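Local coordinates for isomaltodextranase (Arthrobacter globiformis, PDB 5AWO), which hydrolyses alpha-1,6-glucosidic linkages of dextran, releasing successive isomaltose units from the non-reducing ends of the chains, at residues A[63-66]-A[67-71]; A[108-111]-A[112-115]; A[359-362]-A[363-366]. One frame throughout, in Å; residues are numbered along the deposited sequence. Where two conformers were deposited one is given.

Contact 1. Residues A[63-66]-A[67-71]; sequences IDWL and AGNFA
Trp-65 meets both Asn-69 and Phe-70 at the C-terminal end of helix 56-68, a peripheral helix of the TIM barrel. The ring pair is an offset edge-to-face stack. Phe-70 turns its edge to one face of the indole, with the planes at 70°. The closest approach is at the benzo part of the indole, where Trp-65 CZ2 lies 3.3 Å from Phe-70 CE2. Leu-66 CD2 supports the same phenyl ring at 4.1 Å from Phe-70 CD2. In one of its two conformers, Asn-69 brings its amide to the five-membered side of the indole: its ND2 is 3.6 Å from Trp-65 CD1. With CG opposite the backbone N and beside the carbonyl carbon (chi1 162°), the indole is carried forward along the helix to Asn-69 and Phe-70. Asn-69 is the first residue to leave helical geometry, and its side chain in this conformer binds back to the last turn. Further out, Tyr-349 and Ile-352 touch Trp-65, and Ala-356 touches Phe-70. The backbone fixes the turn. Leu-66 O accepts from Ala-71 N at 2.9 Å and from Asn-69 N at 3.2 Å, on opposite faces of its carbonyl plane. Asn-69 ND2 donates to Trp-65 O at 2.9 Å, in the carbonyl plane and on a lone pair.

Contact 2. Residues A[108-111]-A[112-115]; sequences AYWA and NYLA
Ala-108 O accepts from Asn-112 N at 2.9 Å, the first of four successive i to i+4 backbone bonds here. Tyr-109 O takes the next, from Tyr-113 N. It also accepts from a water at 2.8 Å, which lies over one face of the Tyr-109 ring. In one of the two conformers of Asn-112, this water accepts in turn from its ND2. The phenol of Tyr-109 runs alongside that of Tyr-113, pointing the same way. Its OH comes within 3.8 Å of Tyr-113 CD2. Both side chains leave the backbone with chi1 close to 180° (174° for Tyr-109), which sends them out in the same direction from successive turns. This is the helix 107-116, one of those that surround the parallel barrel of the GH27 catalytic domain; one flank packs on helix 56-68. Trp-110 carries the main side-chain contact. The edge of its six-membered ring meets the face of Tyr-113 in an edge-to-face stack, with centroids 4.9 Å apart and planes at 61°. Trp-110 CZ3 is the leading atom, 3.6 Å from Tyr-113 CG. Tyr-109 CD1 lies over the centre of the indole. The polar ends are held from outside: Trp-110 NE1 by Glu-56, and Tyr-113 OH by Asp-64 and Lys-60. Arg-117 adds a cation-pi contact to Tyr-113. Trp-110 O accepts from Leu-114 N, and Leu-114 CD1 packs 3.4 Å from that same oxygen. Ala-111 O receives Ala-115 N at 2.9 Å.

Contact 3. Residues A[359-362]-A[363-366]; sequences YTNK and EVLQ
Asn-361 OD1 is gripped by two backbone N-H groups at the start of helix 362-370, which follows the last barrel strand, 343-345. Asn-361 is the N-cap. Val-364 N donates to OD1 at 3.2 Å, nearly straight (165°), from above the carbonyl plane of the amide. Glu-363 N is nearer, at 2.9 Å, but its bond is bent and weak. The CG of Asn-361 is anti to the backbone N (chi1 177°), which brings the amide back over the first turn. There it crosses Val-364 at about a right angle, with Val-364 CG2 3.6 Å from Asn-361 CG. ND2 is held by Leu-439 O. An alanine here is likely to leave the N-H groups of Val-364 and, more weakly held, Glu-363 without their side-chain acceptor, and Leu-439 O without this donor. The carboxylate of Glu-363 forms a salt bridge with Arg-437 and a hydrogen bond with His-442. These partners and Leu-439 tie the helix start to the antiparallel beta domain after the barrel. Asn-361 O accepts from Leu-365 N at 2.9 Å, nearly along the C=O axis. Leu-365 CD1 lies 3.4 Å from Tyr-359 O, and Tyr-75 OH donates a hydrogen bond to that same carbonyl. Gln-366 NE2 bonds to Asp-370. Lys-362 O accepts from Gln-366 N, and from a water at 2.7 Å that bonds weakly to Gln-366 OE1.

Contact 1 lies between the other two and touches both. Towards contact 2, about 14 Å away centre to centre, Asp-64 OD1 and Tyr-113 OH are 2.5 Å apart in a probable hydrogen bond. Beside it, Ile-63 packs on Trp-110, Tyr-113 and Leu-114, which joins helices 56-68 and 107-116. Towards contact 3, about 16 Å away between centres, the link is apolar: Phe-70 CD1 lies 3.9 Å from Thr-360 CG2. Contacts 2 and 3 do not meet; their nearest atoms are about 16 Å apart. All three lie away from the probable nucleophile Asp-201 and the probable proton donor Asp-262, and belong to the packing of the fold.

Contact 1. Residues A[63-66]-A[67-71]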
loop_
_atom_site.group_PDB
_atom_site.type_symbol
_atom_site.label_atom_id
_atom_site.label_comp_id
_atom_site.label_asym_id
_atom_site.label_seq_id
_atom_site.Cartn_x
_atom_site.Cartn_y
_atom_site.Cartn_z
ATOM N N ILE A 63 19.126 -14.787 8.366
ATOM C CA ILE A 63 18.908 -13.814 9.413
ATOM C C ILE A 63 20.244 -13.189 9.880
ATOM O O ILE A 63 20.332 -11.978 10.079
ATOM C CB ILE A 63 18.168 -14.404 10.634
ATOM C CG1 ILE A 63 16.706 -14.690 10.254
ATOM C CG2 ILE A 63 18.263 -13.484 11.845
ATOM C CD1 ILE A 63 15.962 -15.492 11.294
ATOM N N ASP A 64 21.245 -14.038 10.088
ATOM C CA ASP A 64 22.548 -13.546 10.565
ATOM C C ASP A 64 23.181 -12.603 9.534
ATOM O O ASP A 64 23.750 -11.576 9.892
ATOM C CB ASP A 64 23.478 -14.713 10.900
ATOM C CG ASP A 64 23.019 -15.508 12.122
ATOM O OD1 ASP A 64 22.216 -14.981 12.901
ATOM O OD2 ASP A 64 23.498 -16.661 12.275
ATOM N N TRP A 65 23.013 -12.936 8.261
ATOM C CA TRP A 65 23.468 -12.081 7.164
ATOM C C TRP A 65 22.704 -10.758 7.163
ATOM O O TRP A 65 23.303 -9.703 7.068
ATOM C CB TRP A 65 23.330 -12.822 5.835
ATOM C CG TRP A 65 23.342 -11.978 4.591
ATOM C CD1 TRP A 65 24.383 -11.252 4.076
ATOM C CD2 TRP A 65 22.246 -11.787 3.699
ATOM N NE1 TRP A 65 24.003 -10.645 2.913
ATOM C CE2 TRP A 65 22.698 -10.976 2.646
ATOM C CE3 TRP A 65 20.932 -12.273 3.663
ATOM C CZ2 TRP A 65 21.874 -10.598 1.598
ATOM C CZ3 TRP A 65 20.116 -11.902 2.610
ATOM C CH2 TRP A 65 20.588 -11.070 1.595
ATOM N N LEU A 66 21.380 -10.799 7.329
ATOM C CA LEU A 66 20.611 -9.577 7.389
ATOM C C LEU A 66 21.035 -8.727 8.568
ATOM O O LEU A 66 21.163 -7.515 8.467
ATOM C CB LEU A 66 19.106 -9.852 7.508
ATOM C CG LEU A 66 18.492 -10.518 6.278
ATOM C CD1 LEU A 66 17.141 -11.069 6.676
ATOM C CD2 LEU A 66 18.387 -9.550 5.115
ATOM N N ALA A 67 21.236 -9.358 9.728
ATOM C CA ALA A 67 21.536 -8.587 10.911
ATOM C C ALA A 67 22.849 -7.795 10.761
ATOM O O ALA A 67 22.973 -6.729 11.344
ATOM C CB ALA A 67 21.616 -9.496 12.122
ATOM N N GLY A 68 23.791 -8.338 9.990
ATOM C CA GLY A 68 25.085 -7.691 9.779
ATOM C C GLY A 68 25.186 -6.727 8.612
ATOM O O GLY A 68 26.151 -5.971 8.516
ATOM N N ASN A 69 24.211 -6.743 7.727
ATOM C CA ASN A 69 24.271 -5.864 6.592
ATOM C C ASN A 69 22.958 -5.045 6.613
ATOM O O ASN A 69 22.906 -3.912 7.109
ATOM C CB ASN A 69 24.522 -6.696 5.314
ATOM C CG ASN A 69 25.823 -7.557 5.377
ATOM O OD1 ASN A 69 26.840 -7.210 4.753
ATOM N ND2 ASN A 69 25.787 -8.683 6.105
ATOM N N PHE A 70 21.852 -5.661 6.268
ATOM C CA PHE A 70 20.665 -4.877 5.919
ATOM C C PHE A 70 19.794 -4.341 7.039
ATOM O O PHE A 70 19.075 -3.379 6.844
ATOM C CB PHE A 70 19.814 -5.687 4.953
ATOM C CG PHE A 70 20.536 -6.023 3.698
ATOM C CD1 PHE A 70 20.548 -5.132 2.644
ATOM C CD2 PHE A 70 21.314 -7.159 3.612
ATOM C CE1 PHE A 70 21.247 -5.395 1.494
ATOM C CE2 PHE A 70 22.043 -7.427 2.464
ATOM C CZ PHE A 70 21.979 -6.545 1.383
ATOM N N ALA A 71 19.838 -4.963 8.214
ATOM C CA ALA A 71 19.053 -4.455 9.337
ATOM C C ALA A 71 19.419 -3.028 9.680
ATOM O O ALA A 71 18.559 -2.238 10.031
ATOM C CB ALA A 71 19.208 -5.363 10.558
#

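Contact 2. Residues A[108-111]-A[112-115]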
loop_
_atom_site.group_PDB
_atom_site.type_symbol
_atom_site.label_atom_id
_atom_site.label_comp_id
_atom_site.label_asym_id
_atom_site.label_seq_id
_atom_site.Cartn_x
_atom_site.Cartn_y
_atom_site.Cartn_z
ATOM N N ALA A 108 8.257 -18.353 18.836
ATOM C CA ALA A 108 8.730 -17.461 19.905
ATOM C C ALA A 108 10.242 -17.457 19.971
ATOM O O ALA A 108 10.855 -16.406 20.152
ATOM C CB ALA A 108 8.158 -17.882 21.252
ATOM N N TYR A 109 10.851 -18.621 19.837
ATOM C CA TYR A 109 12.297 -18.708 19.799
ATOM C C TYR A 109 12.851 -17.806 18.700
ATOM O O TYR A 109 13.793 -17.036 18.928
ATOM C CB TYR A 109 12.776 -20.124 19.571
ATOM C CG TYR A 109 14.268 -20.195 19.378
ATOM C CD1 TYR A 109 14.835 -20.037 18.117
ATOM C CD2 TYR A 109 15.128 -20.410 20.458
ATOM C CE1 TYR A 109 16.197 -20.102 17.921
ATOM C CE2 TYR A 109 16.504 -20.465 20.273
ATOM C CZ TYR A 109 17.038 -20.309 19.000
ATOM O OH TYR A 109 18.404 -20.363 18.774
ATOM N N TRP A 110 12.254 -17.887 17.515
ATOM C CA TRP A 110 12.791 -17.101 16.404
ATOM C C TRP A 110 12.510 -15.618 16.561
ATOM O O TRP A 110 13.348 -14.795 16.181
ATOM C CB TRP A 110 12.322 -17.663 15.055
ATOM C CG TRP A 110 13.106 -18.895 14.750
ATOM C CD1 TRP A 110 12.647 -20.174 14.689
ATOM C CD2 TRP A 110 14.530 -18.979 14.554
ATOM N NE1 TRP A 110 13.660 -21.027 14.426
ATOM C CE2 TRP A 110 14.835 -20.325 14.347
ATOM C CE3 TRP A 110 15.567 -18.035 14.504
ATOM C CZ2 TRP A 110 16.140 -20.778 14.113
ATOM C CZ3 TRP A 110 16.870 -18.489 14.274
ATOM C CH2 TRP A 110 17.136 -19.848 14.083
ATOM N N ALA A 111 11.357 -15.254 17.118
ATOM C CA ALA A 111 11.078 -13.855 17.398
ATOM C C ALA A 111 12.094 -13.285 18.407
ATOM O O ALA A 111 12.530 -12.150 18.277
ATOM C CB ALA A 111 9.658 -13.662 17.887
ATOM N N ASN A 112 12.477 -14.072 19.411
ATOM C CA ASN A 112 13.507 -13.613 20.340
ATOM C C ASN A 112 14.910 -13.542 19.725
ATOM O O ASN A 112 15.673 -12.602 20.020
ATOM C CB ASN A 112 13.536 -14.485 21.591
ATOM C CG ASN A 112 14.501 -13.954 22.626
ATOM O OD1 ASN A 112 14.264 -12.903 23.211
ATOM N ND2 ASN A 112 15.618 -14.647 22.815
ATOM N N TYR A 113 15.265 -14.521 18.889
ATOM C CA TYR A 113 16.548 -14.551 18.192
ATOM C C TYR A 113 16.644 -13.282 17.333
ATOM O O TYR A 113 17.666 -12.588 17.329
ATOM C CB TYR A 113 16.648 -15.825 17.334
ATOM C CG TYR A 113 17.964 -16.056 16.618
ATOM C CD1 TYR A 113 18.258 -15.399 15.421
ATOM C CD2 TYR A 113 18.925 -16.945 17.126
ATOM C CE1 TYR A 113 19.457 -15.619 14.760
ATOM C CE2 TYR A 113 20.126 -17.157 16.482
ATOM C CZ TYR A 113 20.398 -16.481 15.305
ATOM O OH TYR A 113 21.599 -16.706 14.661
ATOM N N LEU A 114 15.563 -12.976 16.614
ATOM C CA LEU A 114 15.491 -11.729 15.832
ATOM C C LEU A 114 15.610 -10.481 16.723
ATOM O O LEU A 114 16.368 -9.552 16.424
ATOM C CB LEU A 114 14.200 -11.711 14.980
ATOM C CG LEU A 114 14.232 -12.618 13.743
ATOM C CD1 LEU A 114 12.849 -13.078 13.295
ATOM C CD2 LEU A 114 14.952 -11.938 12.587
ATOM N N ALA A 115 14.899 -10.459 17.842
ATOM C CA ALA A 115 14.970 -9.337 18.786
ATOM C C ALA A 115 16.403 -9.069 19.257
ATOM O O ALA A 115 16.827 -7.905 19.333
ATOM C CB ALA A 115 14.072 -9.604 19.976
HETATM O O HOH W 1 15.720 -17.148 20.969
#

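Contact 3. Residues A[359-362]-A[363-366]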
loop_
_atom_site.group_PDB
_atom_site.type_symbol
_atom_site.label_atom_id
_atom_site.label_comp_id
_atom_site.label_asym_id
_atom_site.label_seq_id
_atom_site.Cartn_x
_atom_site.Cartn_y
_atom_site.Cartn_z
ATOM N N TYR A 359 19.869 -1.863 -2.566
ATOM C CA TYR A 359 18.905 -1.746 -1.482
ATOM C C TYR A 359 19.312 -0.705 -0.437
ATOM O O TYR A 359 18.502 -0.340 0.423
ATOM C CB TYR A 359 18.774 -3.099 -0.821
ATOM C CG TYR A 359 18.265 -4.172 -1.744
ATOM C CD1 TYR A 359 17.080 -3.987 -2.476
ATOM C CD2 TYR A 359 18.939 -5.369 -1.914
ATOM C CE1 TYR A 359 16.578 -4.970 -3.306
ATOM C CE2 TYR A 359 18.443 -6.361 -2.743
ATOM C CZ TYR A 359 17.270 -6.155 -3.448
ATOM O OH TYR A 359 16.763 -7.151 -4.262
ATOM N N THR A 360 20.552 -0.229 -0.500
ATOM C CA THR A 360 21.148 0.533 0.603
ATOM C C THR A 360 21.596 1.946 0.211
ATOM O O THR A 360 22.462 2.533 0.876
ATOM C CB THR A 360 22.302 -0.255 1.236
ATOM O OG1 THR A 360 23.328 -0.476 0.254
ATOM C CG2 THR A 360 21.794 -1.578 1.798
ATOM N N ASN A 361 21.017 2.524 -0.836
ATOM C CA ASN A 361 21.247 3.935 -1.145
ATOM C C ASN A 361 20.433 4.773 -0.154
ATOM O O ASN A 361 19.208 4.776 -0.174
ATOM C CB ASN A 361 20.842 4.220 -2.593
ATOM C CG ASN A 361 20.973 5.676 -2.992
ATOM O OD1 ASN A 361 20.812 6.589 -2.194
ATOM N ND2 ASN A 361 21.206 5.900 -4.257
ATOM N N LYS A 362 21.139 5.446 0.748
ATOM C CA LYS A 362 20.489 6.164 1.839
ATOM C C LYS A 362 19.532 7.234 1.340
ATOM O O LYS A 362 18.491 7.464 1.971
ATOM C CB LYS A 362 21.539 6.749 2.803
ATOM C CG LYS A 362 22.259 5.680 3.630
ATOM C CD LYS A 362 23.609 6.184 4.162
ATOM C CE LYS A 362 24.503 5.062 4.706
ATOM N NZ LYS A 362 25.406 4.359 3.733
ATOM N N GLU A 363 19.850 7.903 0.229
ATOM C CA GLU A 363 18.993 8.963 -0.268
ATOM C C GLU A 363 17.696 8.421 -0.871
ATOM O O GLU A 363 16.645 9.016 -0.735
ATOM C CB GLU A 363 19.723 9.841 -1.286
ATOM C CG GLU A 363 20.991 10.461 -0.734
ATOM C CD GLU A 363 21.368 11.708 -1.500
ATOM O OE1 GLU A 363 20.608 12.687 -1.455
ATOM O OE2 GLU A 363 22.423 11.695 -2.173
ATOM N N VAL A 364 17.788 7.298 -1.576
ATOM C CA VAL A 364 16.608 6.617 -2.112
ATOM C C VAL A 364 15.772 6.092 -0.952
ATOM O O VAL A 364 14.559 6.301 -0.918
ATOM C CB VAL A 364 17.022 5.525 -3.117
ATOM C CG1 VAL A 364 15.824 4.686 -3.528
ATOM C CG2 VAL A 364 17.664 6.145 -4.361
ATOM N N LEU A 365 16.424 5.473 0.026
ATOM C CA LEU A 365 15.704 5.004 1.215
ATOM C C LEU A 365 15.013 6.156 1.943
ATOM O O LEU A 365 13.917 5.967 2.503
ATOM C CB LEU A 365 16.598 4.235 2.178
ATOM C CG LEU A 365 17.074 2.863 1.662
ATOM C CD1 LEU A 365 18.123 2.292 2.609
ATOM C CD2 LEU A 365 15.914 1.907 1.458
ATOM N N GLN A 366 15.642 7.325 1.963
ATOM C CA GLN A 366 15.066 8.431 2.697
ATOM C C GLN A 366 13.691 8.770 2.157
ATOM O O GLN A 366 12.822 9.181 2.923
ATOM C CB GLN A 366 15.988 9.642 2.670
ATOM C CG GLN A 366 15.605 10.700 3.691
ATOM C CD GLN A 366 15.824 10.228 5.107
ATOM O OE1 GLN A 366 16.883 9.704 5.425
ATOM N NE2 GLN A 366 14.805 10.376 5.964
HETATM O O HOH W 2 18.169 6.771 4.606
#